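Local atomic coordinates of 3,4-dihydroxybenzoate decarboxylase (Enterobacter cloacae, PDB entry 5NY5), a protein that probably catalyses the decarboxylation of 3,4-dihydroxybenzoate to catechol, and the reverse para-carboxylation of catechols, with prenylated FMN as cofactor. Residues 129-132 with 133-137; 210-213 with 214-218. All blocks are in the same frame, centred on the assembly; numbering follows the deposited sequence.

Contact 1: residues 129-132 with 133-137; sequences FDLR and KLLPA
D130 and K133 touch at the start of the short helix 131-134. The K133 chain crosses the D130 side chain at about a right angle, and K133 CG lies 3.7 Å from D130 CB. The charged ends stay apart: K133 NZ is 4.1 Å from D130 OD2, too far for a salt bridge.

The polar contacts centre on D130. Its CG is anti to the backbone N (chi1 -169°), which brings OD1 within bonding distance of R132 N. D130 OD1 caps the helix by accepting from R132 N at 3.0 Å, from above the carboxylate plane. R132 NH1 reaches the same D130 OD1 on its syn side at 3.1 Å, from the opposite face, and forms a salt bridge. Bonds from two donors, on opposite faces, limit the rotation of the carboxylate.

Among backbone bonds, L135 N donates to L131 O at 3.1 Å. L134 N is held weakly by D130 O and L131 O.

L134 CD2 sits 3.8 Å from F129 CE2, and the CD1 atoms of L131 and L135 are 4.1 Å apart. F129, L131 and L134 all touch V309 of strand 303-311. This is an Asp N-capped single helical turn laid on the antiparallel sheet of the Rift-related domain.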
ATOM      1  N   PHE A 129     -32.395  11.975 -56.933  1.00 76.27           N
ATOM      2  CA  PHE A 129     -32.339  12.108 -55.486  1.00 73.74           C
ATOM      3  C   PHE A 129     -30.903  11.980 -54.996  1.00 72.83           C
ATOM      4  O   PHE A 129     -30.140  11.132 -55.464  1.00 74.08           O
ATOM      5  CB  PHE A 129     -33.218  11.048 -54.823  1.00 73.44           C
ATOM      6  CG  PHE A 129     -33.183  11.080 -53.323  1.00 71.08           C
ATOM      7  CD1 PHE A 129     -32.323  10.256 -52.618  1.00 70.36           C
ATOM      8  CD2 PHE A 129     -34.015  11.930 -52.617  1.00 69.77           C
ATOM      9  CE1 PHE A 129     -32.289  10.283 -51.240  1.00 68.36           C
ATOM     10  CE2 PHE A 129     -33.986  11.960 -51.238  1.00 67.79           C
ATOM     11  CZ  PHE A 129     -33.122  11.135 -50.549  1.00 67.07           C
ATOM     12  N   ASP A 130     -30.538  12.837 -54.045  1.00 70.81           N
ATOM     13  CA  ASP A 130     -29.198  12.817 -53.467  1.00 69.87           C
ATOM     14  C   ASP A 130     -29.277  13.426 -52.079  1.00 67.47           C
ATOM     15  O   ASP A 130     -29.635  14.600 -51.938  1.00 66.74           O
ATOM     16  CB  ASP A 130     -28.205  13.584 -54.341  1.00 70.87           C
ATOM     17  CG  ASP A 130     -26.763  13.365 -53.918  1.00 70.44           C
ATOM     18  OD1 ASP A 130     -26.533  12.830 -52.815  1.00 69.05           O
ATOM     19  OD2 ASP A 130     -25.853  13.734 -54.689  1.00 71.65           O
ATOM     20  N   LEU A 131     -28.937  12.635 -51.062  1.00 66.41           N
ATOM     21  CA  LEU A 131     -28.998  13.125 -49.691  1.00 64.29           C
ATOM     22  C   LEU A 131     -28.005  14.254 -49.459  1.00 63.44           C
ATOM     23  O   LEU A 131     -28.242  15.123 -48.612  1.00 61.99           O
ATOM     24  CB  LEU A 131     -28.740  11.972 -48.722  1.00 63.65           C
ATOM     25  CG  LEU A 131     -29.226  12.132 -47.284  1.00 61.82           C
ATOM     26  CD1 LEU A 131     -30.661  12.626 -47.257  1.00 61.67           C
ATOM     27  CD2 LEU A 131     -29.097  10.812 -46.542  1.00 61.72           C
ATOM     28  N   ARG A 132     -26.899  14.266 -50.205  1.00 64.49           N
ATOM     29  CA  ARG A 132     -25.913  15.331 -50.056  1.00 63.92           C
ATOM     30  C   ARG A 132     -26.467  16.671 -50.526  1.00 64.01           C
ATOM     31  O   ARG A 132     -26.203  17.707 -49.907  1.00 62.87           O
ATOM     32  CB  ARG A 132     -24.637  14.986 -50.823  1.00 66.97           C
ATOM     33  CG  ARG A 132     -23.778  13.900 -50.196  1.00 66.05           C
ATOM     34  CD  ARG A 132     -24.233  12.504 -50.594  1.00 67.26           C
ATOM     35  NE  ARG A 132     -23.107  11.671 -51.006  1.00 70.73           N
ATOM     36  CZ  ARG A 132     -22.817  11.378 -52.269  1.00 73.27           C
ATOM     37  NH1 ARG A 132     -23.579  11.841 -53.253  1.00 71.05           N
ATOM     38  NH2 ARG A 132     -21.770  10.615 -52.550  1.00 72.77           N
ATOM     39  N   LYS A 133     -27.224  16.675 -51.627  1.00 65.50           N
ATOM     40  CA  LYS A 133     -27.848  17.909 -52.089  1.00 65.79           C
ATOM     41  C   LYS A 133     -28.970  18.363 -51.169  1.00 64.42           C
ATOM     42  O   LYS A 133     -29.316  19.549 -51.166  1.00 64.24           O
ATOM     43  CB  LYS A 133     -28.409  17.737 -53.503  1.00 67.95           C
ATOM     44  CG  LYS A 133     -27.435  17.223 -54.547  1.00 69.76           C
ATOM     45  CD  LYS A 133     -28.130  17.143 -55.903  1.00 71.99           C
ATOM     46  CE  LYS A 133     -27.324  16.349 -56.917  1.00 74.06           C
ATOM     47  NZ  LYS A 133     -26.011  16.981 -57.228  1.00 74.55           N
ATOM     48  N   LEU A 134     -29.544  17.449 -50.393  1.00 63.62           N
ATOM     49  CA  LEU A 134     -30.742  17.733 -49.618  1.00 62.72           C
ATOM     50  C   LEU A 134     -30.431  18.307 -48.242  1.00 60.84           C
ATOM     51  O   LEU A 134     -31.060  19.284 -47.823  1.00 60.34           O
ATOM     52  CB  LEU A 134     -31.573  16.456 -49.479  1.00 63.03           C
ATOM     53  CG  LEU A 134     -33.075  16.603 -49.253  1.00 63.11           C
ATOM     54  CD1 LEU A 134     -33.654  17.619 -50.217  1.00 64.30           C
ATOM     55  CD2 LEU A 134     -33.755  15.261 -49.438  1.00 63.95           C
ATOM     56  N   LEU A 135     -29.467  17.725 -47.528  1.00 65.59           N
ATOM     57  CA  LEU A 135     -29.183  18.113 -46.158  1.00 58.42           C
ATOM     58  C   LEU A 135     -27.694  18.430 -46.004  1.00 57.95           C
ATOM     59  O   LEU A 135     -26.846  17.613 -46.394  1.00 58.55           O
ATOM     60  CB  LEU A 135     -29.593  17.000 -45.189  1.00 57.60           C
ATOM     61  CG  LEU A 135     -31.073  16.623 -45.249  1.00 58.04           C
ATOM     62  CD1 LEU A 135     -31.368  15.441 -44.348  1.00 57.56           C
ATOM     63  CD2 LEU A 135     -31.927  17.815 -44.867  1.00 57.62           C
ATOM     64  N   PRO A 136     -27.365  19.529 -45.486  1.00 57.20           N
ATOM     65  CA  PRO A 136     -25.947  19.854 -45.235  1.00 56.89           C
ATOM     66  C   PRO A 136     -25.457  19.300 -43.897  1.00 55.64           C
ATOM     67  O   PRO A 136     -25.296  20.003 -42.899  1.00 54.61           O
ATOM     68  CB  PRO A 136     -25.948  21.383 -45.256  1.00 56.78           C
ATOM     69  CG  PRO A 136     -27.296  21.745 -44.730  1.00 56.27           C
ATOM     70  CD  PRO A 136     -28.249  20.672 -45.200  1.00 56.86           C
ATOM     71  N   ALA A 137     -25.218  17.999 -43.871  1.00 55.90           N
ATOM     72  CA  ALA A 137     -24.710  17.359 -42.665  1.00 54.98           C
ATOM     73  C   ALA A 137     -23.295  17.847 -42.387  1.00 54.81           C
ATOM     74  O   ALA A 137     -22.429  17.737 -43.264  1.00 55.85           O
ATOM     75  CB  ALA A 137     -24.732  15.842 -42.815  1.00 55.60           C
TER

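Contact 2: residues 210-213 with 214-218; sequences MGLD and PAIYI
L212 lies over one face of the Y217 ring, and the two side chains cross at about a right angle. CD1 does most of the touching. L212 CD1 stands 3.6 Å from the centroid of the Y217 ring, 17° off the normal, in a CH-pi contact displaced toward the rim. CB and CG follow along the ring near CE2. L212 CD1 also meets I216 CG2 at 4.0 Å, so one methyl bridges two neighbouring helix residues.

The Y217 ring runs back along the incoming chain. Y217 OH takes a weak bond from G211 N at 3.3 Å and has a stronger partner in L151 O of strand 148-157. H76 meets the ring with its plane steeply inclined.

The chain here passes from strand 204-210 into helix 214-219, with D213 as N-cap and P214 as first helical residue. The D213 side chain bends toward the helix, its CG anti to the backbone N (chi1 -170°). D213 OD1 accepts from A215 N at 3.1 Å in a nearly straight bond (167°), from above the carboxylate plane. R241 forms a salt bridge with this OD1, so the buried carboxylate has a charged partner. D213 O accepts from I216 N at 2.8 Å and more weakly from Y217 N.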
HETATM    1  N   MSE A 210     -35.368  14.387 -36.432  1.00 61.43           N
HETATM    2  CA  MSE A 210     -34.405  15.419 -36.065  1.00 60.11           C
HETATM    3  C   MSE A 210     -35.053  16.801 -36.015  1.00 59.22           C
HETATM    4  O   MSE A 210     -35.904  17.126 -36.840  1.00 59.69           O
HETATM    5  CB  MSE A 210     -33.234  15.421 -37.047  1.00 60.34           C
HETATM    6  CG  MSE A 210     -32.515  14.089 -37.155  1.00 61.37           C
HETATM    7 SE   MSE A 210     -31.092  14.087 -38.480  1.00 61.91          SE
HETATM    8  CE  MSE A 210     -32.150  14.509 -40.059  1.00 62.75           C
ATOM      9  N   GLY A 211     -34.636  17.613 -35.047  1.00 61.69           N
ATOM     10  CA  GLY A 211     -35.221  18.926 -34.848  1.00 62.19           C
ATOM     11  C   GLY A 211     -36.477  18.846 -34.007  1.00 57.39           C
ATOM     12  O   GLY A 211     -37.589  18.939 -34.533  1.00 57.96           O
ATOM     13  N   LEU A 212     -36.310  18.679 -32.698  1.00 56.96           N
ATOM     14  CA  LEU A 212     -37.406  18.314 -31.815  1.00 57.31           C
ATOM     15  C   LEU A 212     -37.501  19.283 -30.649  1.00 56.44           C
ATOM     16  O   LEU A 212     -36.603  20.092 -30.400  1.00 55.61           O
ATOM     17  CB  LEU A 212     -37.226  16.891 -31.274  1.00 58.11           C
ATOM     18  CG  LEU A 212     -36.735  15.852 -32.276  1.00 59.00           C
ATOM     19  CD1 LEU A 212     -36.345  14.575 -31.558  1.00 59.76           C
ATOM     20  CD2 LEU A 212     -37.806  15.584 -33.315  1.00 59.95           C
ATOM     21  N   ASP A 213     -38.620  19.190 -29.944  1.00 56.79           N
ATOM     22  CA  ASP A 213     -38.734  19.771 -28.620  1.00 56.30           C
ATOM     23  C   ASP A 213     -37.591  19.251 -27.748  1.00 56.12           C
ATOM     24  O   ASP A 213     -37.379  18.032 -27.680  1.00 56.85           O
ATOM     25  CB  ASP A 213     -40.089  19.396 -28.012  1.00 57.06           C
ATOM     26  CG  ASP A 213     -40.403  20.143 -26.725  1.00 56.70           C
ATOM     27  OD1 ASP A 213     -39.503  20.783 -26.147  1.00 55.94           O
ATOM     28  OD2 ASP A 213     -41.567  20.081 -26.279  1.00 57.33           O
ATOM     29  N   PRO A 214     -36.819  20.127 -27.104  1.00 55.32           N
ATOM     30  CA  PRO A 214     -35.781  19.643 -26.181  1.00 55.35           C
ATOM     31  C   PRO A 214     -36.306  18.676 -25.139  1.00 56.21           C
ATOM     32  O   PRO A 214     -35.557  17.803 -24.683  1.00 56.70           O
ATOM     33  CB  PRO A 214     -35.261  20.936 -25.546  1.00 54.54           C
ATOM     34  CG  PRO A 214     -35.471  21.961 -26.596  1.00 54.01           C
ATOM     35  CD  PRO A 214     -36.739  21.583 -27.310  1.00 54.52           C
ATOM     36  N   ALA A 215     -37.580  18.795 -24.757  1.00 56.55           N
ATOM     37  CA  ALA A 215     -38.166  17.838 -23.827  1.00 57.58           C
ATOM     38  C   ALA A 215     -38.109  16.421 -24.383  1.00 58.56           C
ATOM     39  O   ALA A 215     -37.920  15.459 -23.632  1.00 59.46           O
ATOM     40  CB  ALA A 215     -39.607  18.232 -23.506  1.00 57.91           C
ATOM     41  N   ILE A 216     -38.260  16.273 -25.699  1.00 58.56           N
ATOM     42  CA  ILE A 216     -38.194  14.945 -26.300  1.00 59.63           C
ATOM     43  C   ILE A 216     -36.769  14.412 -26.256  1.00 59.63           C
ATOM     44  O   ILE A 216     -36.524  13.286 -25.810  1.00 60.68           O
ATOM     45  CB  ILE A 216     -38.741  14.977 -27.737  1.00 59.79           C
ATOM     46  CG1 ILE A 216     -40.218  15.376 -27.739  1.00 60.10           C
ATOM     47  CG2 ILE A 216     -38.546  13.629 -28.404  1.00 60.98           C
ATOM     48  CD1 ILE A 216     -40.868  15.329 -29.106  1.00 60.58           C
ATOM     49  N   TYR A 217     -35.808  15.213 -26.720  1.00 58.61           N
ATOM     50  CA  TYR A 217     -34.412  14.787 -26.713  1.00 58.68           C
ATOM     51  C   TYR A 217     -33.947  14.426 -25.307  1.00 59.08           C
ATOM     52  O   TYR A 217     -33.235  13.435 -25.116  1.00 59.96           O
ATOM     53  CB  TYR A 217     -33.528  15.888 -27.297  1.00 57.55           C
ATOM     54  CG  TYR A 217     -33.358  15.840 -28.798  1.00 57.58           C
ATOM     55  CD1 TYR A 217     -32.987  14.667 -29.438  1.00 58.56           C
ATOM     56  CD2 TYR A 217     -33.560  16.972 -29.573  1.00 56.79           C
ATOM     57  CE1 TYR A 217     -32.823  14.624 -30.809  1.00 58.74           C
ATOM     58  CE2 TYR A 217     -33.401  16.938 -30.943  1.00 56.99           C
ATOM     59  CZ  TYR A 217     -33.033  15.763 -31.557  1.00 57.96           C
ATOM     60  OH  TYR A 217     -32.875  15.729 -32.920  1.00 58.31           O
ATOM     61  N   ILE A 218     -34.349  15.216 -24.311  1.00 58.62           N
ATOM     62  CA  ILE A 218     -33.878  15.000 -22.947  1.00 59.08           C
ATOM     63  C   ILE A 218     -34.557  13.783 -22.334  1.00 60.52           C
ATOM     64  O   ILE A 218     -33.902  12.918 -21.743  1.00 61.50           O
ATOM     65  CB  ILE A 218     -34.106  16.264 -22.100  1.00 58.28           C
ATOM     66  CG1 ILE A 218     -33.234  17.411 -22.613  1.00 57.10           C
ATOM     67  CG2 ILE A 218     -33.827  15.986 -20.634  1.00 59.04           C
ATOM     68  CD1 ILE A 218     -33.550  18.746 -21.980  1.00 56.37           C
TER

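Both contacts lie in the Rift-related domain and come in series along the chain. Their centres are about 22 Å apart. Their nearest atoms are about 4 Å apart, without touching. F149 of strand 148-157 links them, since L135 and A137 of contact 1 and selenomethionine M210 of contact 2 all pack on it. Contact 1 is partly buried and contact 2 fully buried. Contact 1 is away from the known binding sites. Contact 2 is close to them: the Y217 side chain is about 4 Å from that of I169, which binds prenylated FMN, and I216 is about 8 Å from the manganese ligand E233, between side chains. Neither ligand is bound in this apo chain.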